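Long-range contacts in glutathione synthetase-like effector 30 (Gpa-GSS30-apo) (Globodera pallida, PDB 5OET), which is a nematode effector derived from glutathione synthetase, the ATP-dependent ligase that joins glycine to gamma-glutamylcysteine, and has probably taken on a new role in plant parasitism: residues Cys164-Tyr169 and Glu185-Ala190; Thr197-Arg202 and Gln224-Ala229; Leu203-Val208 and Ser218-Asp223; Ala230-Gln235 and Tyr492-Gly497. One frame throughout, in Å; residues are numbered along the deposited sequence.

In the fold
Following the chain from its N terminus, interaction 1 comes first: it closes the hairpin of strands 160-173 and 179-188, close to the centre of the chain. The chain then enters helix 196-210, whose first half belongs to interaction 2 and whose second half belongs to interaction 3. Interaction 3 closes the short return through loop 218-223, and interaction 2 encloses that return by bringing the start of helix 225-240 back to helix 196-210. Interaction 4 closes a far longer loop, joining the same helix 225-240 to strand 490-504. This strand and the hairpin of interaction 1 both belong to the large mixed sheet. Interactions 2, 3 and 4 touch one another, notably around D223, M228 and R495.

Interaction 1 (Cys164-Tyr169 and Glu185-Ala190); sequences CQRADY and EVNTGA
R166 pairs with N187 and D168 with E185 as hydrogen-bonded pairs of two antiparallel strands, 164-169 and 185-188, whose directions differ by 160° and whose axes come within 4.7 Å; A167 and V186 form the non-hydrogen-bonded pair between them. R166 N reaches N187 O at 3.0 Å, and D168 N reaches E185 O at 2.8 Å. T188 extends the pairing with its side chain: OG1 lies anti to the backbone N (chi1 -165°) and donates to C164 O at 2.7 Å. On one sheet face, the bent R166 chain turns its guanidinium side-on to D168. R166 NE donates to D168 OD1 at 3.2 Å and R166 NH2 to D168 OD2 at 3.3 Å, a salt bridge within the strand, each oxygen using its syn lone pair. The N187 amide runs alongside the guanidinium with its plane turned by 55°; ND2 lies 3.4 Å from R166 NH2, but both are donors. On the other face A167 CB rests against V186 CG1 at 4.0 Å. The C164-C480 disulfide further ties the hairpin to strand 469-484. With two straight bonds to D168 and a third to G192 O, the guanidinium should be restricted in rotation, and the paired bonds fix the D168 carboxylate in its plane.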
loop_
_atom_site.group_PDB
_atom_site.type_symbol
_atom_site.label_atom_id
_atom_site.label_comp_id
_atom_site.label_asym_id
_atom_site.label_seq_id
_atom_site.Cartn_x
_atom_site.Cartn_y
_atom_site.Cartn_z
ATOM N N CYS A 164 -10.345 -23.583 -2.660
ATOM C CA CYS A 164 -10.657 -22.361 -1.921
ATOM C C CYS A 164 -12.028 -21.876 -2.400
ATOM O O CYS A 164 -12.315 -21.873 -3.599
ATOM C CB CYS A 164 -9.588 -21.266 -2.139
ATOM S SG CYS A 164 -7.974 -21.460 -1.281
ATOM N N GLN A 165 -12.865 -21.467 -1.443
ATOM C CA GLN A 165 -14.247 -21.085 -1.707
ATOM C C GLN A 165 -14.550 -19.769 -1.034
ATOM O O GLN A 165 -13.984 -19.471 0.004
ATOM C CB GLN A 165 -15.179 -22.162 -1.175
ATOM C CG GLN A 165 -16.548 -22.275 -1.831
ATOM C CD GLN A 165 -17.409 -23.329 -1.151
ATOM O OE1 GLN A 165 -17.705 -23.217 0.031
ATOM N NE2 GLN A 165 -17.801 -24.365 -1.889
ATOM N N ARG A 166 -15.409 -18.973 -1.672
ATOM C CA ARG A 166 -16.061 -17.829 -1.037
ATOM C C ARG A 166 -17.560 -18.049 -1.148
ATOM O O ARG A 166 -18.087 -18.089 -2.245
ATOM C CB ARG A 166 -15.646 -16.500 -1.690
ATOM C CG ARG A 166 -15.771 -15.298 -0.732
ATOM C CD ARG A 166 -15.519 -13.953 -1.406
ATOM N NE ARG A 166 -16.543 -13.661 -2.417
ATOM C CZ ARG A 166 -16.339 -13.221 -3.666
ATOM N NH1 ARG A 166 -15.111 -12.962 -4.144
ATOM N NH2 ARG A 166 -17.392 -13.041 -4.455
ATOM N N ALA A 167 -18.224 -18.233 -0.012
ATOM C CA ALA A 167 -19.696 -18.303 0.069
ATOM C C ALA A 167 -20.211 -16.916 0.402
ATOM O O ALA A 167 -19.715 -16.308 1.349
ATOM C CB ALA A 167 -20.116 -19.270 1.162
ATOM N N ASP A 168 -21.186 -16.418 -0.356
ATOM C CA ASP A 168 -21.790 -15.114 -0.105
ATOM C C ASP A 168 -23.178 -15.214 0.579
ATOM O O ASP A 168 -23.975 -16.087 0.277
ATOM C CB ASP A 168 -21.861 -14.319 -1.408
ATOM C CG ASP A 168 -20.466 -13.972 -1.965
ATOM O OD1 ASP A 168 -19.461 -14.072 -1.228
ATOM O OD2 ASP A 168 -20.357 -13.607 -3.152
ATOM N N TYR A 169 -23.442 -14.304 1.512
ATOM C CA TYR A 169 -24.669 -14.282 2.288
ATOM C C TYR A 169 -25.314 -12.895 2.354
ATOM O O TYR A 169 -24.640 -11.877 2.240
ATOM C CB TYR A 169 -24.377 -14.777 3.696
ATOM C CG TYR A 169 -23.835 -16.202 3.745
ATOM C CD1 TYR A 169 -22.482 -16.440 3.647
ATOM C CD2 TYR A 169 -24.692 -17.312 3.918
ATOM C CE1 TYR A 169 -21.982 -17.727 3.713
ATOM C CE2 TYR A 169 -24.201 -18.607 3.985
ATOM C CZ TYR A 169 -22.841 -18.814 3.881
ATOM O OH TYR A 169 -22.291 -20.079 3.928
ATOM N N GLU A 185 -24.747 -17.118 -3.055
ATOM C CA GLU A 185 -23.875 -17.684 -4.090
ATOM C C GLU A 185 -22.678 -18.408 -3.449
ATOM O O GLU A 185 -22.328 -18.152 -2.298
ATOM C CB GLU A 185 -23.396 -16.525 -5.005
ATOM C CG GLU A 185 -22.313 -16.806 -6.062
ATOM C CD GLU A 185 -22.755 -17.765 -7.178
ATOM O OE1 GLU A 185 -22.567 -17.445 -8.381
ATOM O OE2 GLU A 185 -23.256 -18.869 -6.887
ATOM N N VAL A 186 -22.092 -19.344 -4.191
ATOM C CA VAL A 186 -20.751 -19.879 -3.903
ATOM C C VAL A 186 -19.846 -19.700 -5.121
ATOM O O VAL A 186 -20.281 -19.828 -6.259
ATOM C CB VAL A 186 -20.747 -21.359 -3.462
ATOM C CG1 VAL A 186 -21.228 -21.473 -2.037
ATOM C CG2 VAL A 186 -21.609 -22.241 -4.359
ATOM N N ASN A 187 -18.592 -19.374 -4.850
ATOM C CA ASN A 187 -17.591 -19.100 -5.865
ATOM C C ASN A 187 -16.334 -19.887 -5.557
ATOM O O ASN A 187 -15.994 -20.091 -4.386
ATOM C CB ASN A 187 -17.234 -17.622 -5.858
ATOM C CG ASN A 187 -18.435 -16.744 -6.053
ATOM O OD1 ASN A 187 -19.015 -16.719 -7.138
ATOM N ND2 ASN A 187 -18.829 -16.027 -4.991
ATOM N N THR A 188 -15.651 -20.318 -6.614
ATOM C CA THR A 188 -14.326 -20.924 -6.500
ATOM C C THR A 188 -13.507 -20.526 -7.722
ATOM O O THR A 188 -14.026 -19.894 -8.627
ATOM C CB THR A 188 -14.415 -22.476 -6.340
ATOM O OG1 THR A 188 -13.160 -22.986 -5.893
ATOM C CG2 THR A 188 -14.820 -23.189 -7.633
ATOM N N GLY A 189 -12.236 -20.895 -7.746
ATOM C CA GLY A 189 -11.374 -20.550 -8.864
ATOM C C GLY A 189 -10.834 -19.148 -8.725
ATOM O O GLY A 189 -10.225 -18.825 -7.706
ATOM N N ALA A 190 -11.044 -18.308 -9.732
ATOM C CA ALA A 190 -10.376 -17.003 -9.781
ATOM C C ALA A 190 -11.101 -16.043 -8.862
ATOM O O ALA A 190 -11.842 -15.166 -9.296
ATOM C CB ALA A 190 -10.310 -16.466 -11.206
#

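Interaction 2 (Thr197-Arg202 and Gln224-Ala229); sequences TPRFSR and QTDTMA
R199 NH1 serves two acceptors: D226 OD2 on the opposing helix, and the carbonyl of G195 one turn earlier in the chain. The bond from R199 NH1 to D226 OD2 is weak, 3.3 Å long and bent, and part of a salt bridge, with the guanidinium and carboxylate planes 88° apart. R199 reaches it with a chain extended from CG to NE, while NE makes a weak bond to N61 O. The D226 carboxylate is swung between its own backbone N and carbonyl carbon (chi1 54°), which lets OD1 accept the amide of T227 at 2.8 Å from above the carboxylate plane. Its main contact across the helices is with P198: ring atom CG lies 3.6 Å from D226 CG and hardly farther from either oxygen. The same ring leans its CD toward T225 CB at 4.4 Å. Beside it the methyl T197 CG2 loosely approaches T225 OG1 at 4.3 Å. The T197 hydroxyl bonds S193 O, and the T225 hydroxyl bonds D223 OD1. Q224 holds the N-cap position of its helix, and the short helical segments run 159° apart with axes 9.8 Å from each other. D226 thus sits in the first turn of helix 225-240, where the helix amides would favour its negative charge; the proline supplies the body of the contact, and the arginine adds a long, loose electrostatic link.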
loop_
_atom_site.group_PDB
_atom_site.type_symbol
_atom_site.label_atom_id
_atom_site.label_comp_id
_atom_site.label_asym_id
_atom_site.label_seq_id
_atom_site.Cartn_x
_atom_site.Cartn_y
_atom_site.Cartn_z
ATOM N N THR A 197 -9.048 -7.901 1.371
ATOM C CA THR A 197 -9.858 -8.101 2.568
ATOM C C THR A 197 -9.201 -7.731 3.881
ATOM O O THR A 197 -9.769 -6.971 4.641
ATOM C CB THR A 197 -10.366 -9.535 2.628
ATOM O OG1 THR A 197 -11.184 -9.757 1.476
ATOM C CG2 THR A 197 -11.213 -9.785 3.877
ATOM N N PRO A 198 -8.016 -8.273 4.179
ATOM C CA PRO A 198 -7.374 -7.885 5.459
ATOM C C PRO A 198 -7.046 -6.390 5.576
ATOM O O PRO A 198 -6.939 -5.870 6.687
ATOM C CB PRO A 198 -6.069 -8.698 5.443
ATOM C CG PRO A 198 -5.791 -8.873 3.987
ATOM C CD PRO A 198 -7.130 -9.130 3.379
ATOM N N ARG A 199 -6.860 -5.729 4.438
ATOM C CA ARG A 199 -6.557 -4.311 4.399
ATOM C C ARG A 199 -7.774 -3.420 4.653
ATOM O O ARG A 199 -7.643 -2.410 5.336
ATOM C CB ARG A 199 -5.899 -3.942 3.071
ATOM C CG ARG A 199 -4.475 -4.444 2.951
ATOM C CD ARG A 199 -4.070 -4.597 1.492
ATOM N NE ARG A 199 -2.641 -4.857 1.458
ATOM C CZ ARG A 199 -2.069 -6.056 1.586
ATOM N NH1 ARG A 199 -2.797 -7.183 1.709
ATOM N NH2 ARG A 199 -0.739 -6.127 1.579
ATOM N N PHE A 200 -8.930 -3.767 4.097
ATOM C CA PHE A 200 -10.161 -3.029 4.397
ATOM C C PHE A 200 -10.525 -3.204 5.857
ATOM O O PHE A 200 -10.951 -2.258 6.528
ATOM C CB PHE A 200 -11.336 -3.441 3.489
ATOM C CG PHE A 200 -11.312 -2.764 2.161
ATOM C CD1 PHE A 200 -11.406 -1.381 2.087
ATOM C CD2 PHE A 200 -11.150 -3.493 0.972
ATOM C CE1 PHE A 200 -11.349 -0.728 0.864
ATOM C CE2 PHE A 200 -11.088 -2.835 -0.253
ATOM C CZ PHE A 200 -11.184 -1.446 -0.301
ATOM N N SER A 201 -10.344 -4.416 6.342
ATOM C CA SER A 201 -10.543 -4.745 7.745
ATOM C C SER A 201 -9.728 -3.789 8.613
ATOM O O SER A 201 -10.274 -3.165 9.509
ATOM C CB SER A 201 -10.156 -6.213 7.976
ATOM O OG SER A 201 -10.464 -6.668 9.261
ATOM N N ARG A 202 -8.446 -3.631 8.301
ATOM C CA ARG A 202 -7.576 -2.672 9.008
ATOM C C ARG A 202 -7.991 -1.212 8.810
ATOM O O ARG A 202 -7.887 -0.407 9.748
ATOM C CB ARG A 202 -6.083 -2.843 8.622
ATOM C CG ARG A 202 -5.410 -4.067 9.265
ATOM C CD ARG A 202 -3.884 -4.036 9.186
ATOM N NE ARG A 202 -3.428 -4.026 7.784
ATOM C CZ ARG A 202 -2.523 -3.203 7.245
ATOM N NH1 ARG A 202 -1.859 -2.294 7.994
ATOM N NH2 ARG A 202 -2.243 -3.319 5.931
ATOM N N GLN A 224 -7.193 -12.324 8.381
ATOM C CA GLN A 224 -5.902 -12.511 7.720
ATOM C C GLN A 224 -6.099 -13.460 6.520
ATOM O O GLN A 224 -5.611 -14.581 6.507
ATOM C CB GLN A 224 -4.837 -13.028 8.699
ATOM C CG GLN A 224 -4.799 -12.361 10.074
ATOM C CD GLN A 224 -5.454 -13.204 11.167
ATOM O OE1 GLN A 224 -4.961 -14.294 11.513
ATOM N NE2 GLN A 224 -6.590 -12.707 11.706
ATOM N N THR A 225 -6.837 -12.996 5.518
ATOM C CA THR A 225 -7.191 -13.822 4.364
ATOM C C THR A 225 -6.048 -13.914 3.348
ATOM O O THR A 225 -5.931 -14.927 2.647
ATOM C CB THR A 225 -8.496 -13.328 3.709
ATOM O OG1 THR A 225 -9.586 -13.672 4.554
ATOM C CG2 THR A 225 -8.754 -13.987 2.380
ATOM N N ASP A 226 -5.220 -12.872 3.253
ATOM C CA ASP A 226 -3.964 -12.987 2.471
ATOM C C ASP A 226 -3.067 -14.106 3.024
ATOM O O ASP A 226 -2.564 -14.928 2.264
ATOM C CB ASP A 226 -3.195 -11.643 2.323
ATOM C CG ASP A 226 -2.900 -10.940 3.652
ATOM O OD1 ASP A 226 -3.295 -11.434 4.751
ATOM O OD2 ASP A 226 -2.279 -9.847 3.568
ATOM N N THR A 227 -2.928 -14.147 4.345
ATOM C CA THR A 227 -2.226 -15.218 5.039
ATOM C C THR A 227 -2.864 -16.588 4.801
ATOM O O THR A 227 -2.159 -17.557 4.564
ATOM C CB THR A 227 -2.182 -14.920 6.551
ATOM O OG1 THR A 227 -1.412 -13.735 6.746
ATOM C CG2 THR A 227 -1.577 -16.066 7.370
ATOM N N MET A 228 -4.194 -16.653 4.887
ATOM C CA MET A 228 -4.935 -17.894 4.692
ATOM C C MET A 228 -4.566 -18.561 3.376
ATOM O O MET A 228 -4.299 -19.775 3.333
ATOM C CB MET A 228 -6.435 -17.598 4.666
ATOM C CG MET A 228 -7.316 -18.781 4.285
ATOM S SD MET A 228 -8.873 -18.333 3.513
ATOM C CE MET A 228 -8.371 -17.724 1.913
ATOM N N ALA A 229 -4.618 -17.762 2.303
ATOM C CA ALA A 229 -4.277 -18.217 0.961
ATOM C C ALA A 229 -2.813 -18.688 0.904
ATOM O O ALA A 229 -2.532 -19.769 0.413
ATOM C CB ALA A 229 -4.536 -17.111 -0.058
#

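Interaction 3 (Leu203-Val208 and Ser218-Asp223); sequences LHRRMV and SVMPSD
M220 and V208 reach toward each other tip to tip. The methyl end of the methionine, CE, meets V208 CG1 at 3.4 Å, while the sulfur SD lies 3.8 Å from the other branch, CG2, so each branch of the valine faces a different atom of the thioether. M220 leaves its loop with CG anti to the carbonyl carbon (chi1 -75°) and then bends at chi3, which lays CE against the helix. SD also rests 3.8 Å from the carbonyl oxygen H204 O. R205 slides past M220 in the opposite direction: its CG passes CE at 4.0 Å, and its far end arrives at the methionine backbone. There R205 NH1 donates to M220 O at 2.7 Å. The donor lies nearly along the C=O axis, with a C=O...N angle of 162°, although the oxygen is tilted out of the guanidinium plane and the hydrogen bond is bent at the hydrogen. The R205 chain gets this far because CG is anti to the backbone N and the bend comes only at chi3. R205 NH2 approaches S222 OG at 3.4 Å, but the angle is too poor for a hydrogen bond. P93 and Y523 also pack on M220, and H204 turns its ring elsewhere, bonding S90 O and S521. On another side of the helix R206 forms salt bridges with D53 and with E270 of the second subunit. The contact therefore has two layers: the methionine side chain lies against the helix flank, while the arginine beside it gives a charged donor to that residue's carbonyl.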
loop_
_atom_site.group_PDB
_atom_site.type_symbol
_atom_site.label_atom_id
_atom_site.label_comp_id
_atom_site.label_asym_id
_atom_site.label_seq_id
_atom_site.Cartn_x
_atom_site.Cartn_y
_atom_site.Cartn_z
ATOM N N LEU A 203 -8.420 -0.871 7.595
ATOM C CA LEU A 203 -8.867 0.491 7.292
ATOM C C LEU A 203 -9.986 0.912 8.226
ATOM O O LEU A 203 -9.927 1.973 8.830
ATOM C CB LEU A 203 -9.354 0.629 5.842
ATOM C CG LEU A 203 -9.873 2.018 5.426
ATOM C CD1 LEU A 203 -8.932 3.137 5.862
ATOM C CD2 LEU A 203 -10.112 2.060 3.928
ATOM N N HIS A 204 -10.996 0.058 8.323
ATOM C CA HIS A 204 -12.191 0.361 9.087
ATOM C C HIS A 204 -11.993 0.289 10.582
ATOM O O HIS A 204 -12.663 1.012 11.301
ATOM C CB HIS A 204 -13.345 -0.546 8.666
ATOM C CG HIS A 204 -13.961 -0.163 7.369
ATOM N ND1 HIS A 204 -14.866 -0.968 6.712
ATOM C CD2 HIS A 204 -13.815 0.941 6.604
ATOM C CE1 HIS A 204 -15.253 -0.369 5.600
ATOM N NE2 HIS A 204 -14.625 0.791 5.509
ATOM N N ARG A 205 -11.097 -0.570 11.063
ATOM C CA ARG A 205 -10.776 -0.580 12.496
ATOM C C ARG A 205 -10.139 0.761 12.893
ATOM O O ARG A 205 -10.368 1.275 13.979
ATOM C CB ARG A 205 -9.861 -1.744 12.845
ATOM C CG ARG A 205 -9.701 -2.000 14.346
ATOM C CD ARG A 205 -8.615 -3.038 14.669
ATOM N NE ARG A 205 -8.696 -4.193 13.763
ATOM C CZ ARG A 205 -9.475 -5.260 13.929
ATOM N NH1 ARG A 205 -10.270 -5.394 14.998
ATOM N NH2 ARG A 205 -9.463 -6.216 13.003
ATOM N N ARG A 206 -9.371 1.319 11.966
ATOM C CA ARG A 206 -8.693 2.575 12.151
ATOM C C ARG A 206 -9.671 3.754 12.157
ATOM O O ARG A 206 -9.579 4.603 13.030
ATOM C CB ARG A 206 -7.621 2.737 11.061
ATOM C CG ARG A 206 -6.727 3.953 11.212
ATOM C CD ARG A 206 -5.829 4.136 9.991
ATOM N NE ARG A 206 -5.462 5.552 9.889
ATOM C CZ ARG A 206 -6.127 6.490 9.203
ATOM N NH1 ARG A 206 -7.205 6.202 8.457
ATOM N NH2 ARG A 206 -5.677 7.737 9.241
ATOM N N MET A 207 -10.593 3.803 11.199
ATOM C CA MET A 207 -11.604 4.875 11.144
ATOM C C MET A 207 -12.480 4.914 12.393
ATOM O O MET A 207 -12.712 5.977 12.983
ATOM C CB MET A 207 -12.543 4.718 9.937
ATOM C CG MET A 207 -11.888 4.675 8.575
ATOM S SD MET A 207 -10.748 6.036 8.327
ATOM C CE MET A 207 -11.903 7.377 8.043
ATOM N N VAL A 208 -12.985 3.745 12.764
ATOM C CA VAL A 208 -13.820 3.570 13.943
ATOM C C VAL A 208 -13.067 4.013 15.200
ATOM O O VAL A 208 -13.501 4.898 15.898
ATOM C CB VAL A 208 -14.260 2.101 14.037
ATOM C CG1 VAL A 208 -14.766 1.738 15.419
ATOM C CG2 VAL A 208 -15.310 1.813 12.981
ATOM N N SER A 218 -13.696 -8.382 18.066
ATOM C CA SER A 218 -14.900 -8.783 18.855
ATOM C C SER A 218 -16.224 -8.114 18.395
ATOM O O SER A 218 -17.317 -8.666 18.572
ATOM C CB SER A 218 -14.685 -8.526 20.367
ATOM O OG SER A 218 -15.901 -8.169 21.020
ATOM N N VAL A 219 -16.108 -6.885 17.911
ATOM C CA VAL A 219 -17.141 -6.250 17.123
ATOM C C VAL A 219 -16.666 -5.969 15.691
ATOM O O VAL A 219 -17.489 -5.761 14.796
ATOM C CB VAL A 219 -17.590 -4.937 17.759
ATOM C CG1 VAL A 219 -18.810 -4.434 17.018
ATOM C CG2 VAL A 219 -17.896 -5.127 19.244
ATOM N N MET A 220 -15.353 -5.928 15.479
ATOM C CA MET A 220 -14.753 -5.875 14.155
ATOM C C MET A 220 -13.697 -6.969 14.124
ATOM O O MET A 220 -12.552 -6.719 14.487
ATOM C CB MET A 220 -14.140 -4.500 13.930
ATOM C CG MET A 220 -15.170 -3.416 13.668
ATOM S SD MET A 220 -14.368 -1.911 13.125
ATOM C CE MET A 220 -13.666 -1.405 14.694
ATOM N N PRO A 221 -14.086 -8.200 13.732
ATOM C CA PRO A 221 -13.182 -9.340 13.820
ATOM C C PRO A 221 -12.028 -9.297 12.837
ATOM O O PRO A 221 -12.218 -8.943 11.683
ATOM C CB PRO A 221 -14.084 -10.537 13.491
ATOM C CG PRO A 221 -15.467 -10.045 13.689
ATOM C CD PRO A 221 -15.401 -8.625 13.233
ATOM N N SER A 222 -10.842 -9.670 13.328
ATOM C CA SER A 222 -9.631 -9.739 12.507
ATOM C C SER A 222 -9.795 -10.694 11.330
ATOM O O SER A 222 -10.370 -11.768 11.446
ATOM C CB SER A 222 -8.409 -10.170 13.342
ATOM O OG SER A 222 -7.913 -9.091 14.110
ATOM N N ASP A 223 -9.301 -10.256 10.194
ATOM C CA ASP A 223 -9.195 -11.082 9.027
ATOM C C ASP A 223 -7.744 -11.120 8.525
ATOM O O ASP A 223 -7.141 -10.062 8.274
ATOM C CB ASP A 223 -10.078 -10.511 7.938
ATOM C CG ASP A 223 -9.997 -11.328 6.698
ATOM O OD1 ASP A 223 -10.664 -12.384 6.664
ATOM O OD2 ASP A 223 -9.219 -10.948 5.792
#

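Interaction 4 (Ala230-Gln235 and Tyr492-Gly497); sequences AETLYQ and YFSRTG
E231 and R495 form a salt bridge through both carboxylate oxygens. R495 NH2 donates to E231 OE1 at 2.9 Å from the syn side, somewhat out of plane; R495 NE makes a weak, bent bond to E231 OE2 at 3.2 Å. Carboxylate and guanidinium planes are only 18° apart, although the two side chains cross at about a right angle. Just before R495 in the chain, S494 OG donates to R495 O at 2.9 Å and also bonds the backbone N of C480, so this hydroxyl is satisfied as donor and acceptor on its own side of the contact. T232 OG1 is likewise satisfied by its own helix, through the M228 carbonyl. Facing S494 CB at 3.3 Å and lying in plane at the edge of the Y492 ring, 3.6 Å from CE2, it makes only packing contacts across the interface. Y492 meets T232 with its edge and Q235 with a face: CG of the glutamine sits over the ring centre, 3.8 Å from the centroid and 11° off the normal, a CH-pi contact. The Q235 chain bends at chi2, leaving its amide plane nearly parallel to the ring. At the far end of the tyrosine, OH lies 3.6 Å from E231 CB. The arrangement is helix-on-sheet packing: helix 225-240 packs on strand 490-504 and its neighbour 469-484, as part of the alpha/beta body of a eukaryotic glutathione synthetase fold.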
loop_
_atom_site.group_PDB
_atom_site.type_symbol
_atom_site.label_atom_id
_atom_site.label_comp_id
_atom_site.label_asym_id
_atom_site.label_seq_id
_atom_site.Cartn_x
_atom_site.Cartn_y
_atom_site.Cartn_z
ATOM N N ALA A 230 -1.910 -17.880 1.450
ATOM C CA ALA A 230 -0.503 -18.229 1.555
ATOM C C ALA A 230 -0.286 -19.555 2.276
ATOM O O ALA A 230 0.414 -20.421 1.759
ATOM C CB ALA A 230 0.269 -17.117 2.250
ATOM N N GLU A 231 -0.903 -19.719 3.445
ATOM C CA GLU A 231 -0.744 -20.945 4.245
ATOM C C GLU A 231 -1.216 -22.191 3.507
ATOM O O GLU A 231 -0.679 -23.268 3.735
ATOM C CB GLU A 231 -1.483 -20.865 5.578
ATOM C CG GLU A 231 -0.880 -19.907 6.611
ATOM C CD GLU A 231 -1.824 -19.617 7.809
ATOM O OE1 GLU A 231 -1.301 -19.280 8.901
ATOM O OE2 GLU A 231 -3.085 -19.715 7.668
ATOM N N THR A 232 -2.212 -22.041 2.640
ATOM C CA THR A 232 -2.768 -23.158 1.878
ATOM C C THR A 232 -1.905 -23.507 0.653
ATOM O O THR A 232 -1.745 -24.686 0.314
ATOM C CB THR A 232 -4.221 -22.841 1.444
ATOM O OG1 THR A 232 -4.998 -22.513 2.599
ATOM C CG2 THR A 232 -4.860 -24.027 0.751
ATOM N N LEU A 233 -1.371 -22.486 -0.025
ATOM C CA LEU A 233 -0.375 -22.686 -1.095
ATOM C C LEU A 233 0.913 -23.355 -0.599
ATOM O O LEU A 233 1.428 -24.258 -1.254
ATOM C CB LEU A 233 -0.020 -21.358 -1.785
ATOM C CG LEU A 233 -1.047 -20.788 -2.781
ATOM C CD1 LEU A 233 -0.734 -19.323 -3.059
ATOM C CD2 LEU A 233 -1.078 -21.593 -4.081
ATOM N N TYR A 234 1.432 -22.896 0.540
ATOM C CA TYR A 234 2.579 -23.532 1.187
ATOM C C TYR A 234 2.331 -25.019 1.481
ATOM O O TYR A 234 3.192 -25.851 1.210
ATOM C CB TYR A 234 2.921 -22.810 2.486
ATOM C CG TYR A 234 4.120 -23.380 3.228
ATOM C CD1 TYR A 234 5.384 -23.233 2.722
ATOM C CD2 TYR A 234 3.983 -24.038 4.446
ATOM C CE1 TYR A 234 6.501 -23.707 3.406
ATOM C CE2 TYR A 234 5.085 -24.552 5.107
ATOM C CZ TYR A 234 6.338 -24.380 4.578
ATOM O OH TYR A 234 7.411 -24.870 5.248
ATOM N N GLN A 235 1.164 -25.346 2.040
ATOM C CA GLN A 235 0.813 -26.738 2.298
ATOM C C GLN A 235 0.661 -27.527 0.996
ATOM O O GLN A 235 1.015 -28.681 0.972
ATOM C CB GLN A 235 -0.469 -26.873 3.125
ATOM C CG GLN A 235 -0.372 -26.360 4.545
ATOM C CD GLN A 235 0.569 -27.168 5.397
ATOM O OE1 GLN A 235 0.526 -28.393 5.407
ATOM N NE2 GLN A 235 1.436 -26.485 6.116
ATOM N N TYR A 492 -5.957 -30.883 5.061
ATOM C CA TYR A 492 -5.735 -29.555 5.567
ATOM C C TYR A 492 -6.995 -28.698 5.423
ATOM O O TYR A 492 -7.577 -28.637 4.329
ATOM C CB TYR A 492 -4.569 -28.931 4.815
ATOM C CG TYR A 492 -4.241 -27.556 5.290
ATOM C CD1 TYR A 492 -3.568 -27.373 6.480
ATOM C CD2 TYR A 492 -4.631 -26.427 4.556
ATOM C CE1 TYR A 492 -3.258 -26.111 6.939
ATOM C CE2 TYR A 492 -4.335 -25.148 5.009
ATOM C CZ TYR A 492 -3.643 -24.997 6.206
ATOM O OH TYR A 492 -3.328 -23.739 6.684
ATOM N N PHE A 493 -7.418 -28.078 6.535
ATOM C CA PHE A 493 -8.410 -26.991 6.532
ATOM C C PHE A 493 -7.732 -25.675 6.922
ATOM O O PHE A 493 -7.144 -25.583 8.003
ATOM C CB PHE A 493 -9.530 -27.254 7.538
ATOM C CG PHE A 493 -10.418 -28.428 7.197
ATOM C CD1 PHE A 493 -11.509 -28.271 6.348
ATOM C CD2 PHE A 493 -10.204 -29.676 7.783
ATOM C CE1 PHE A 493 -12.334 -29.332 6.050
ATOM C CE2 PHE A 493 -11.036 -30.747 7.495
ATOM C CZ PHE A 493 -12.102 -30.569 6.623
ATOM N N SER A 494 -7.835 -24.660 6.065
ATOM C CA SER A 494 -7.277 -23.335 6.347
ATOM C C SER A 494 -8.112 -22.616 7.383
ATOM O O SER A 494 -9.219 -23.044 7.681
ATOM C CB SER A 494 -7.241 -22.481 5.076
ATOM O OG SER A 494 -8.535 -22.035 4.708
ATOM N N ARG A 495 -7.582 -21.517 7.913
ATOM C CA ARG A 495 -8.375 -20.588 8.728
ATOM C C ARG A 495 -9.507 -20.039 7.853
ATOM O O ARG A 495 -9.421 -20.081 6.620
ATOM C CB ARG A 495 -7.517 -19.435 9.261
ATOM C CG ARG A 495 -6.984 -18.502 8.173
ATOM C CD ARG A 495 -6.302 -17.245 8.712
ATOM N NE ARG A 495 -4.894 -17.460 9.095
ATOM C CZ ARG A 495 -4.413 -17.472 10.344
ATOM N NH1 ARG A 495 -5.203 -17.272 11.406
ATOM N NH2 ARG A 495 -3.111 -17.683 10.535
ATOM N N THR A 496 -10.570 -19.558 8.483
ATOM C CA THR A 496 -11.630 -18.860 7.772
ATOM C C THR A 496 -11.286 -17.397 7.639
ATOM O O THR A 496 -10.481 -16.860 8.406
ATOM C CB THR A 496 -12.972 -18.956 8.484
ATOM O OG1 THR A 496 -12.748 -18.813 9.888
ATOM C CG2 THR A 496 -13.629 -20.287 8.165
ATOM N N GLY A 497 -11.896 -16.775 6.636
ATOM C CA GLY A 497 -11.797 -15.343 6.393
ATOM C C GLY A 497 -13.161 -14.766 6.077
ATOM O O GLY A 497 -14.127 -15.515 5.900
#